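Local coordinates for 5'-nucleotidase SurE (Aquifex aeolicus, PDB 2WQK), which probably hydrolyses nucleoside 5'-monophosphates to nucleosides and phosphate with the help of one divalent metal ion per subunit, at residues A124-I138 and Y159-E171. Sequence-based numbering, arbitrary orientation.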
loop_
_atom_site.group_PDB
_atom_site.type_symbol
_atom_site.label_atom_id
_atom_site.label_comp_id
_atom_site.label_asym_id
_atom_site.label_seq_id
_atom_site.Cartn_x
_atom_site.Cartn_y
_atom_site.Cartn_z
ATOM N N ALA A 124 17.131 20.424 0.745
ATOM C CA ALA A 124 15.698 20.080 0.577
ATOM C C ALA A 124 14.909 21.405 0.501
ATOM O O ALA A 124 15.197 22.307 1.300
ATOM C CB ALA A 124 15.167 19.259 1.777
ATOM N N PHE A 125 13.917 21.479 -0.408
ATOM C CA PHE A 125 13.061 22.656 -0.521
ATOM C C PHE A 125 11.612 22.189 -0.425
ATOM O O PHE A 125 11.197 21.268 -1.145
ATOM C CB PHE A 125 13.230 23.264 -1.923
ATOM C CG PHE A 125 14.624 23.803 -2.211
ATOM C CD1 PHE A 125 15.019 25.033 -1.698
ATOM C CD2 PHE A 125 15.503 23.133 -3.047
ATOM C CE1 PHE A 125 16.281 25.551 -1.978
ATOM C CE2 PHE A 125 16.764 23.668 -3.333
ATOM C CZ PHE A 125 17.134 24.851 -2.806
ATOM N N SER A 126 10.845 22.877 0.423
ATOM C CA SER A 126 9.422 22.593 0.627
ATOM C C SER A 126 8.639 23.903 0.650
ATOM O O SER A 126 9.132 24.897 1.154
ATOM C CB SER A 126 9.229 21.859 1.963
ATOM O OG SER A 126 9.953 20.648 1.945
ATOM N N ALA A 127 7.428 23.854 0.078
ATOM C CA ALA A 127 6.490 24.988 0.041
ATOM C C ALA A 127 5.575 25.012 1.278
ATOM O O ALA A 127 4.869 24.034 1.533
ATOM C CB ALA A 127 5.616 24.895 -1.240
ATOM N N PHE A 128 5.560 26.140 1.975
ATOM C CA PHE A 128 4.670 26.342 3.117
ATOM C C PHE A 128 3.393 26.956 2.586
ATOM O O PHE A 128 3.254 28.190 2.481
ATOM C CB PHE A 128 5.306 27.234 4.173
ATOM C CG PHE A 128 4.393 27.523 5.355
ATOM C CD1 PHE A 128 4.097 26.513 6.275
ATOM C CD2 PHE A 128 3.895 28.790 5.577
ATOM C CE1 PHE A 128 3.322 26.731 7.366
ATOM C CE2 PHE A 128 3.103 29.030 6.690
ATOM C CZ PHE A 128 2.818 28.002 7.577
ATOM N N GLY A 129 2.518 26.048 2.185
ATOM C CA GLY A 129 1.195 26.372 1.633
ATOM C C GLY A 129 0.427 25.082 1.495
ATOM O O GLY A 129 1.001 23.969 1.583
ATOM N N ARG A 130 -0.872 25.206 1.259
ATOM C CA ARG A 130 -1.727 24.023 1.022
ATOM C C ARG A 130 -2.315 24.088 -0.381
ATOM O O ARG A 130 -2.145 23.156 -1.175
ATOM C CB ARG A 130 -2.858 23.950 2.053
ATOM C CG ARG A 130 -2.415 23.577 3.477
ATOM C CD ARG A 130 -3.309 24.234 4.522
ATOM N NE ARG A 130 -3.216 23.580 5.826
ATOM C CZ ARG A 130 -3.923 22.515 6.205
ATOM N NH1 ARG A 130 -4.797 21.942 5.383
ATOM N NH2 ARG A 130 -3.750 22.012 7.422
ATOM N N GLU A 131 -2.990 25.202 -0.672
ATOM C CA GLU A 131 -3.718 25.388 -1.926
ATOM C C GLU A 131 -3.069 26.478 -2.761
ATOM O O GLU A 131 -2.506 27.444 -2.223
ATOM C CB GLU A 131 -5.180 25.800 -1.660
ATOM C CG GLU A 131 -6.091 24.719 -1.068
ATOM C CD GLU A 131 -7.458 25.256 -0.681
ATOM O OE1 GLU A 131 -7.976 26.149 -1.386
ATOM O OE2 GLU A 131 -8.017 24.782 0.330
ATOM N N ASN A 132 -3.196 26.323 -4.077
ATOM C CA ASN A 132 -2.750 27.317 -5.046
ATOM C C ASN A 132 -1.329 27.739 -4.734
ATOM O O ASN A 132 -1.022 28.923 -4.571
ATOM C CB ASN A 132 -3.662 28.548 -5.053
ATOM C CG ASN A 132 -5.132 28.189 -5.140
ATOM O OD1 ASN A 132 -5.527 27.321 -5.920
ATOM N ND2 ASN A 132 -5.955 28.863 -4.323
ATOM N N ILE A 133 -0.457 26.748 -4.649
ATOM C CA ILE A 133 0.934 27.040 -4.384
ATOM C C ILE A 133 1.619 27.592 -5.642
ATOM O O ILE A 133 1.591 26.961 -6.721
ATOM C CB ILE A 133 1.671 25.787 -3.888
ATOM C CG1 ILE A 133 1.056 25.316 -2.557
ATOM C CG2 ILE A 133 3.167 26.104 -3.723
ATOM C CD1 ILE A 133 1.614 24.011 -2.026
ATOM N N MET A 134 2.287 28.716 -5.457
ATOM C CA MET A 134 2.987 29.408 -6.555
ATOM C C MET A 134 4.421 28.862 -6.727
ATOM O O MET A 134 5.407 29.521 -6.379
ATOM C CB MET A 134 3.020 30.904 -6.277
ATOM C CG MET A 134 1.609 31.539 -6.277
ATOM S SD MET A 134 1.614 33.309 -5.909
ATOM C CE MET A 134 1.742 33.265 -4.127
ATOM N N PHE A 135 4.526 27.645 -7.257
ATOM C CA PHE A 135 5.831 26.981 -7.371
ATOM C C PHE A 135 6.838 27.768 -8.202
ATOM O O PHE A 135 8.006 27.733 -7.913
ATOM C CB PHE A 135 5.657 25.588 -7.941
ATOM C CG PHE A 135 4.985 24.645 -6.998
ATOM C CD1 PHE A 135 5.693 24.101 -5.911
ATOM C CD2 PHE A 135 3.669 24.268 -7.183
ATOM C CE1 PHE A 135 5.047 23.258 -5.041
ATOM C CE2 PHE A 135 3.049 23.384 -6.315
ATOM C CZ PHE A 135 3.755 22.884 -5.253
ATOM N N GLU A 136 6.391 28.477 -9.256
ATOM C CA GLU A 136 7.358 29.253 -10.031
ATOM C C GLU A 136 7.910 30.452 -9.294
ATOM O O GLU A 136 9.077 30.786 -9.486
ATOM C CB GLU A 136 6.782 29.687 -11.379
ATOM C CG GLU A 136 6.424 28.517 -12.229
ATOM C CD GLU A 136 5.986 28.920 -13.625
ATOM O OE1 GLU A 136 5.758 30.117 -13.856
ATOM O OE2 GLU A 136 5.877 28.025 -14.466
ATOM N N GLU A 137 7.093 31.093 -8.452
ATOM C CA GLU A 137 7.583 32.144 -7.592
ATOM C C GLU A 137 8.559 31.579 -6.558
ATOM O O GLU A 137 9.603 32.143 -6.310
ATOM C CB GLU A 137 6.442 32.849 -6.862
ATOM C CG GLU A 137 5.461 33.597 -7.802
ATOM C CD GLU A 137 6.107 34.763 -8.488
ATOM O OE1 GLU A 137 6.878 35.499 -7.873
ATOM O OE2 GLU A 137 5.821 34.962 -9.687
ATOM N N ILE A 138 8.191 30.456 -5.959
ATOM C CA ILE A 138 9.049 29.822 -4.961
ATOM C C ILE A 138 10.401 29.425 -5.550
ATOM O O ILE A 138 11.449 29.573 -4.893
ATOM C CB ILE A 138 8.332 28.611 -4.310
ATOM C CG1 ILE A 138 7.211 29.128 -3.405
ATOM C CG2 ILE A 138 9.307 27.704 -3.509
ATOM C CD1 ILE A 138 6.230 28.059 -2.912
ATOM N N TYR A 159 23.324 19.285 6.218
ATOM C CA TYR A 159 22.573 19.514 4.967
ATOM C C TYR A 159 21.463 20.493 5.300
ATOM O O TYR A 159 21.137 20.666 6.471
ATOM C CB TYR A 159 22.090 18.227 4.309
ATOM C CG TYR A 159 21.157 17.366 5.150
ATOM C CD1 TYR A 159 19.829 17.252 4.803
ATOM C CD2 TYR A 159 21.607 16.626 6.257
ATOM C CE1 TYR A 159 18.934 16.516 5.550
ATOM C CE2 TYR A 159 20.711 15.865 7.004
ATOM C CZ TYR A 159 19.387 15.809 6.644
ATOM O OH TYR A 159 18.488 15.061 7.370
ATOM N N LEU A 160 20.939 21.186 4.287
ATOM C CA LEU A 160 19.993 22.263 4.539
ATOM C C LEU A 160 18.548 21.840 4.283
ATOM O O LEU A 160 18.246 21.226 3.282
ATOM C CB LEU A 160 20.326 23.490 3.674
ATOM C CG LEU A 160 21.743 24.028 3.822
ATOM C CD1 LEU A 160 21.913 25.251 2.871
ATOM C CD2 LEU A 160 22.112 24.394 5.253
ATOM N N ASN A 161 17.678 22.299 5.177
ATOM C CA ASN A 161 16.251 22.126 5.073
ATOM C C ASN A 161 15.561 23.472 4.908
ATOM O O ASN A 161 15.649 24.306 5.790
ATOM C CB ASN A 161 15.642 21.413 6.281
ATOM C CG ASN A 161 14.210 21.047 6.023
ATOM O OD1 ASN A 161 13.875 20.531 4.934
ATOM N ND2 ASN A 161 13.323 21.347 7.000
ATOM N N VAL A 162 15.022 23.708 3.698
ATOM C CA VAL A 162 14.499 25.049 3.344
ATOM C C VAL A 162 13.001 24.981 3.161
ATOM O O VAL A 162 12.505 24.096 2.449
ATOM C CB VAL A 162 15.169 25.567 2.050
ATOM C CG1 VAL A 162 14.648 26.972 1.694
ATOM C CG2 VAL A 162 16.699 25.569 2.193
ATOM N N ASN A 163 12.270 25.894 3.828
ATOM C CA ASN A 163 10.822 26.022 3.620
ATOM C C ASN A 163 10.565 27.446 3.137
ATOM O O ASN A 163 11.124 28.399 3.704
ATOM C CB ASN A 163 10.035 25.755 4.907
ATOM C CG ASN A 163 9.928 24.264 5.203
ATOM O OD1 ASN A 163 8.896 23.641 4.917
ATOM N ND2 ASN A 163 11.021 23.681 5.792
ATOM N N ILE A 164 9.705 27.557 2.131
ATOM C CA ILE A 164 9.419 28.867 1.512
ATOM C C ILE A 164 7.939 29.161 1.609
ATOM O O ILE A 164 7.125 28.362 1.195
ATOM C CB ILE A 164 9.828 28.899 0.025
ATOM C CG1 ILE A 164 11.256 28.386 -0.200
ATOM C CG2 ILE A 164 9.619 30.304 -0.576
ATOM C CD1 ILE A 164 11.325 26.833 -0.503
ATOM N N PRO A 165 7.585 30.338 2.151
ATOM C CA PRO A 165 6.178 30.748 2.162
ATOM C C PRO A 165 5.552 30.840 0.769
ATOM O O PRO A 165 6.239 31.152 -0.199
ATOM C CB PRO A 165 6.235 32.177 2.738
ATOM C CG PRO A 165 7.482 32.385 3.335
ATOM C CD PRO A 165 8.454 31.340 2.772
ATOM N N ASN A 166 4.242 30.608 0.704
ATOM C CA ASN A 166 3.518 30.702 -0.546
ATOM C C ASN A 166 3.182 32.145 -0.855
ATOM O O ASN A 166 2.034 32.575 -0.688
ATOM C CB ASN A 166 2.257 29.861 -0.507
ATOM C CG ASN A 166 1.590 29.757 -1.847
ATOM O OD1 ASN A 166 2.249 29.874 -2.868
ATOM N ND2 ASN A 166 0.274 29.520 -1.852
ATOM N N LEU A 167 4.208 32.880 -1.254
ATOM C CA LEU A 167 4.092 34.285 -1.597
ATOM C C LEU A 167 4.747 34.562 -2.929
ATOM O O LEU A 167 5.657 33.849 -3.369
ATOM C CB LEU A 167 4.806 35.121 -0.542
ATOM C CG LEU A 167 4.228 35.153 0.871
ATOM C CD1 LEU A 167 5.220 35.772 1.862
ATOM C CD2 LEU A 167 2.904 35.906 0.899
ATOM N N ARG A 168 4.325 35.654 -3.573
ATOM C CA ARG A 168 5.092 36.121 -4.691
ATOM C C ARG A 168 6.504 36.457 -4.261
ATOM O O ARG A 168 6.734 36.892 -3.126
ATOM C CB ARG A 168 4.437 37.370 -5.307
ATOM C CG ARG A 168 3.143 37.079 -5.977
ATOM C CD ARG A 168 2.543 38.358 -6.603
ATOM N NE ARG A 168 3.555 39.141 -7.327
ATOM C CZ ARG A 168 4.103 40.289 -6.917
ATOM N NH1 ARG A 168 3.750 40.871 -5.768
ATOM N NH2 ARG A 168 5.020 40.873 -7.676
ATOM N N TYR A 169 7.458 36.256 -5.176
ATOM C CA TYR A 169 8.871 36.487 -4.900
ATOM C C TYR A 169 9.124 37.842 -4.265
ATOM O O TYR A 169 9.825 37.975 -3.287
ATOM C CB TYR A 169 9.676 36.326 -6.185
ATOM C CG TYR A 169 11.158 36.561 -6.116
ATOM C CD1 TYR A 169 11.987 35.688 -5.413
ATOM C CD2 TYR A 169 11.763 37.581 -6.846
ATOM C CE1 TYR A 169 13.334 35.857 -5.386
ATOM C CE2 TYR A 169 13.126 37.767 -6.816
ATOM C CZ TYR A 169 13.918 36.898 -6.084
ATOM O OH TYR A 169 15.294 37.081 -6.070
ATOM N N GLU A 170 8.489 38.871 -4.808
ATOM C CA GLU A 170 8.733 40.213 -4.303
ATOM C C GLU A 170 8.125 40.479 -2.931
ATOM O O GLU A 170 8.481 41.488 -2.277
ATOM C CB GLU A 170 8.230 41.243 -5.327
ATOM C CG GLU A 170 8.929 41.095 -6.681
ATOM C CD GLU A 170 8.327 39.993 -7.595
ATOM O OE1 GLU A 170 7.283 39.363 -7.267
ATOM O OE2 GLU A 170 8.921 39.773 -8.673
ATOM N N GLU A 171 7.201 39.616 -2.503
ATOM C CA GLU A 171 6.571 39.728 -1.195
ATOM C C GLU A 171 7.308 38.934 -0.097
ATOM O O GLU A 171 7.000 39.093 1.067
ATOM C CB GLU A 171 5.127 39.233 -1.245
ATOM C CG GLU A 171 4.161 40.134 -2.043
ATOM C CD GLU A 171 3.945 41.501 -1.392
ATOM O OE1 GLU A 171 4.300 41.718 -0.206
ATOM O OE2 GLU A 171 3.392 42.373 -2.092
HETATM O O HOH W 1 12.399 21.288 2.809
HETATM O O HOH W 2 7.695 37.658 -9.371
#
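With CG of N166 turned anti to its own N (chi1 -171°), the amide reaches across to the loop before helix 135-152, while E137, bent at chi2 (-67°), curls its carboxylate back toward Y169. N166 OD1 takes the N-H of M134, the N-cap residue, almost straight at 2.8 Å; N166 ND2 gives a hydrogen bond to N132 O at 3.1 Å, meeting that carbonyl from above its plane. Gripped at both ends, the amide cannot easily flip, and a leucine in its place would probably leave M134 N and N132 O without these mates and the loop less firmly held. E137 OE1 accepts the N-H of Y169 (2.9 Å) through its anti lone pair and shares a water with E170 OE2; K140 pairs with E137 OE2. M134 CE lies against the backbone of L167, 3.5 Å from its C. Under the helix, I138 CG2 packs on I164 CD1 (3.7 Å), and F125 CD1 lies beside V162 CB. On the other face, a water joins S126 OG, N161 OD1 and V162 O, while N98 bonds both S126 OG and N161 ND2; S126 also touches N94, a ligand of the bound sodium ion. Five backbone hydrogen bonds link A124-F128 to L160-I164; these parallel strands, joined through helix 135-152, form a beta-alpha-beta crossover of the SurE alpha/beta fold.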